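Local atomic coordinates of twitching motility pilus retraction protein (Geobacter sulfurreducens PCA, PDB entry 5ZFQ), a protein that probably hydrolyses ATP as a hexameric motor that drives the retraction of type IV pili in twitching motility. Residues K172-R177 with P193-V198. Sequence-based numbering, arbitrary orientation.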
ATOM      1  N   LYS A 172     -11.296 -28.171 -33.163  1.00 34.69           N
ATOM      2  CA  LYS A 172     -12.167 -27.977 -34.307  1.00 34.19           C
ATOM      3  C   LYS A 172     -11.690 -26.788 -35.147  1.00 32.97           C
ATOM      4  O   LYS A 172     -11.711 -26.845 -36.386  1.00 33.24           O
ATOM      5  CB  LYS A 172     -13.608 -27.765 -33.857  1.00 34.78           C
ATOM      6  CG  LYS A 172     -14.560 -27.506 -35.020  1.00 36.02           C
ATOM      7  CD  LYS A 172     -15.961 -27.115 -34.547  1.00 37.03           C
ATOM      8  CE  LYS A 172     -16.923 -26.934 -35.723  1.00 38.75           C
ATOM      9  NZ  LYS A 172     -17.165 -28.195 -36.519  1.00 40.67           N
ATOM     10  N   ILE A 173     -11.257 -25.725 -34.469  1.00 31.27           N
ATOM     11  CA  ILE A 173     -10.773 -24.535 -35.129  1.00 30.39           C
ATOM     12  C   ILE A 173      -9.505 -24.836 -35.904  1.00 35.23           C
ATOM     13  O   ILE A 173      -9.372 -24.473 -37.073  1.00 35.42           O
ATOM     14  CB  ILE A 173     -10.501 -23.423 -34.113  1.00 35.21           C
ATOM     15  CG1 ILE A 173     -11.816 -22.918 -33.527  1.00 29.58           C
ATOM     16  CG2 ILE A 173      -9.711 -22.271 -34.744  1.00 29.41           C
ATOM     17  CD1 ILE A 173     -11.632 -21.956 -32.378  1.00 28.99           C
ATOM     18  N   ASN A 174      -8.575 -25.494 -35.220  1.00 34.95           N
ATOM     19  CA  ASN A 174      -7.310 -25.934 -35.777  1.00 35.33           C
ATOM     20  C   ASN A 174      -7.475 -26.840 -37.001  1.00 37.57           C
ATOM     21  O   ASN A 174      -6.603 -26.879 -37.892  1.00 38.05           O
ATOM     22  CB  ASN A 174      -6.534 -26.663 -34.675  1.00 34.53           C
ATOM     23  CG  ASN A 174      -5.133 -27.084 -35.091  1.00 33.55           C
ATOM     24  OD1 ASN A 174      -4.549 -26.550 -36.027  1.00 33.33           O
ATOM     25  ND2 ASN A 174      -4.596 -28.065 -34.382  1.00 33.29           N
ATOM     26  N   THR A 175      -8.585 -27.582 -37.024  1.00 38.95           N
ATOM     27  CA  THR A 175      -8.902 -28.493 -38.116  1.00 41.32           C
ATOM     28  C   THR A 175      -9.482 -27.740 -39.320  1.00 42.95           C
ATOM     29  O   THR A 175      -9.182 -28.057 -40.479  1.00 43.56           O
ATOM     30  CB  THR A 175      -9.917 -29.598 -37.673  1.00 40.36           C
ATOM     31  OG1 THR A 175      -9.355 -30.399 -36.620  1.00 40.75           O
ATOM     32  CG2 THR A 175     -10.276 -30.514 -38.841  1.00 41.00           C
ATOM     33  N   GLU A 176     -10.303 -26.730 -39.042  1.00 43.43           N
ATOM     34  CA  GLU A 176     -11.087 -26.089 -40.092  1.00 44.34           C
ATOM     35  C   GLU A 176     -10.504 -24.778 -40.620  1.00 44.43           C
ATOM     36  O   GLU A 176     -10.681 -24.470 -41.792  1.00 45.64           O
ATOM     37  CB  GLU A 176     -12.513 -25.844 -39.596  1.00 44.92           C
ATOM     38  CG  GLU A 176     -13.308 -27.103 -39.324  1.00 47.74           C
ATOM     39  CD  GLU A 176     -14.707 -26.815 -38.781  1.00 50.09           C
ATOM     40  OE1 GLU A 176     -15.116 -25.624 -38.707  1.00 50.25           O
ATOM     41  OE2 GLU A 176     -15.399 -27.791 -38.421  1.00 52.66           O
ATOM     42  N   ARG A 177      -9.814 -24.005 -39.782  1.00 42.65           N
ATOM     43  CA  ARG A 177      -9.355 -22.676 -40.210  1.00 41.74           C
ATOM     44  C   ARG A 177      -7.883 -22.610 -40.617  1.00 41.64           C
ATOM     45  O   ARG A 177      -7.129 -23.543 -40.401  1.00 42.23           O
ATOM     46  CB  ARG A 177      -9.611 -21.650 -39.100  1.00 40.98           C
ATOM     47  CG  ARG A 177     -11.061 -21.549 -38.709  1.00 41.27           C
ATOM     48  CD  ARG A 177     -11.338 -20.516 -37.634  1.00 40.67           C
ATOM     49  NE  ARG A 177     -12.581 -20.850 -36.945  1.00 40.41           N
ATOM     50  CZ  ARG A 177     -13.268 -20.020 -36.167  1.00 39.84           C
ATOM     51  NH1 ARG A 177     -12.849 -18.780 -35.962  1.00 39.33           N
ATOM     52  NH2 ARG A 177     -14.390 -20.430 -35.596  1.00 40.06           N
ATOM     53  N   PRO A 193      -1.292 -30.370 -31.904  1.00 38.22           N
ATOM     54  CA  PRO A 193      -0.376 -30.417 -33.048  1.00 38.61           C
ATOM     55  C   PRO A 193      -0.826 -29.388 -34.072  1.00 37.70           C
ATOM     56  O   PRO A 193      -1.987 -28.975 -34.023  1.00 37.08           O
ATOM     57  CB  PRO A 193      -0.564 -31.839 -33.575  1.00 39.98           C
ATOM     58  CG  PRO A 193      -2.023 -32.115 -33.299  1.00 32.82           C
ATOM     59  CD  PRO A 193      -2.338 -31.411 -31.990  1.00 38.45           C
ATOM     60  N   HIS A 194       0.030 -28.957 -34.982  1.00 37.52           N
ATOM     61  CA  HIS A 194      -0.496 -28.108 -36.045  1.00 37.25           C
ATOM     62  C   HIS A 194      -1.362 -28.966 -36.963  1.00 36.76           C
ATOM     63  O   HIS A 194      -0.978 -30.077 -37.348  1.00 36.49           O
ATOM     64  CB  HIS A 194       0.612 -27.434 -36.860  1.00 38.33           C
ATOM     65  CG  HIS A 194       1.583 -26.660 -36.030  1.00 38.41           C
ATOM     66  ND1 HIS A 194       1.201 -25.593 -35.246  1.00 37.67           N
ATOM     67  CD2 HIS A 194       2.918 -26.806 -35.851  1.00 39.03           C
ATOM     68  CE1 HIS A 194       2.263 -25.118 -34.617  1.00 37.94           C
ATOM     69  NE2 HIS A 194       3.319 -25.833 -34.965  1.00 38.59           N
ATOM     70  N   LYS A 195      -2.543 -28.464 -37.292  1.00 36.65           N
ATOM     71  CA  LYS A 195      -3.320 -29.072 -38.358  1.00 37.85           C
ATOM     72  C   LYS A 195      -3.367 -28.061 -39.499  1.00 38.61           C
ATOM     73  O   LYS A 195      -2.385 -27.944 -40.235  1.00 39.56           O
ATOM     74  CB  LYS A 195      -4.696 -29.496 -37.854  1.00 37.64           C
ATOM     75  CG  LYS A 195      -4.563 -30.633 -36.838  1.00 37.75           C
ATOM     76  CD  LYS A 195      -5.867 -31.254 -36.415  1.00 38.13           C
ATOM     77  CE  LYS A 195      -5.621 -32.325 -35.379  1.00 38.67           C
ATOM     78  NZ  LYS A 195      -6.882 -32.964 -34.867  1.00 39.52           N
ATOM     79  N   SER A 196      -4.455 -27.309 -39.641  1.00 38.11           N
ATOM     80  CA  SER A 196      -4.473 -26.214 -40.621  1.00 37.50           C
ATOM     81  C   SER A 196      -4.021 -24.868 -40.032  1.00 35.91           C
ATOM     82  O   SER A 196      -3.596 -23.978 -40.764  1.00 35.72           O
ATOM     83  CB  SER A 196      -5.863 -26.064 -41.226  1.00 37.94           C
ATOM     84  OG  SER A 196      -6.200 -27.189 -42.015  1.00 39.43           O
ATOM     85  N   CYS A 197      -4.134 -24.718 -38.716  1.00 34.91           N
ATOM     86  CA  CYS A 197      -3.695 -23.508 -38.034  1.00 34.43           C
ATOM     87  C   CYS A 197      -2.247 -23.617 -37.563  1.00 34.85           C
ATOM     88  O   CYS A 197      -1.707 -24.720 -37.454  1.00 35.66           O
ATOM     89  CB  CYS A 197      -4.597 -23.205 -36.830  1.00 33.68           C
ATOM     90  SG  CYS A 197      -6.323 -22.811 -37.217  1.00 33.83           S
ATOM     91  N   VAL A 198      -1.609 -22.480 -37.303  1.00 34.36           N
ATOM     92  CA  VAL A 198      -0.350 -22.498 -36.564  1.00 34.46           C
ATOM     93  C   VAL A 198      -0.695 -22.337 -35.081  1.00 34.05           C
ATOM     94  O   VAL A 198      -1.375 -21.372 -34.695  1.00 33.96           O
ATOM     95  CB  VAL A 198       0.624 -21.380 -37.026  1.00 37.47           C
ATOM     96  CG1 VAL A 198       1.825 -21.267 -36.088  1.00 37.39           C
ATOM     97  CG2 VAL A 198       1.098 -21.632 -38.441  1.00 38.11           C
TER
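N174, in the last turn of helix 162-176, faces C197 in the irregular segment that leads into strand 198-203, their CA atoms 4.9 Å apart. Backbone joins backbone at N174 O, which takes the S196 N-H at 2.8 Å with a C=O...N angle of 170°, and more weakly the N-H of C197. The N174 amide supplies three further bonds: with CG anti to the backbone N (chi1 -175°), it reaches into the bend of 193-198. Its ND2 donates to P193 O, 2.8 Å away and close to the amide plane, while OD1 accepts from C197 N in the carbonyl plane and from K195 N, tilted 25° away from it. Three bonds to backbone groups thus fix the rotation of the amide. In the probable P-loop ATPase core, helix 162-176 follows the Walker A-like loop, and the contact ties its C-terminal end to the approach to strand 198-203, an outermost strand of the chain's mixed sheet. Without the amide, as with an alanine here, P193 O and the K195 N-H would probably lose these partners, leaving only N174 O to bond the bend. K195 crosses the N174 side chain at about a right angle and runs alongside T175, whose OG1 bonds D171 O; K195 NZ forms a salt bridge with D171 OD1. On the buried flank, C197 SG lies 4.2 Å from I173 CG2, and both side chains also touch I181.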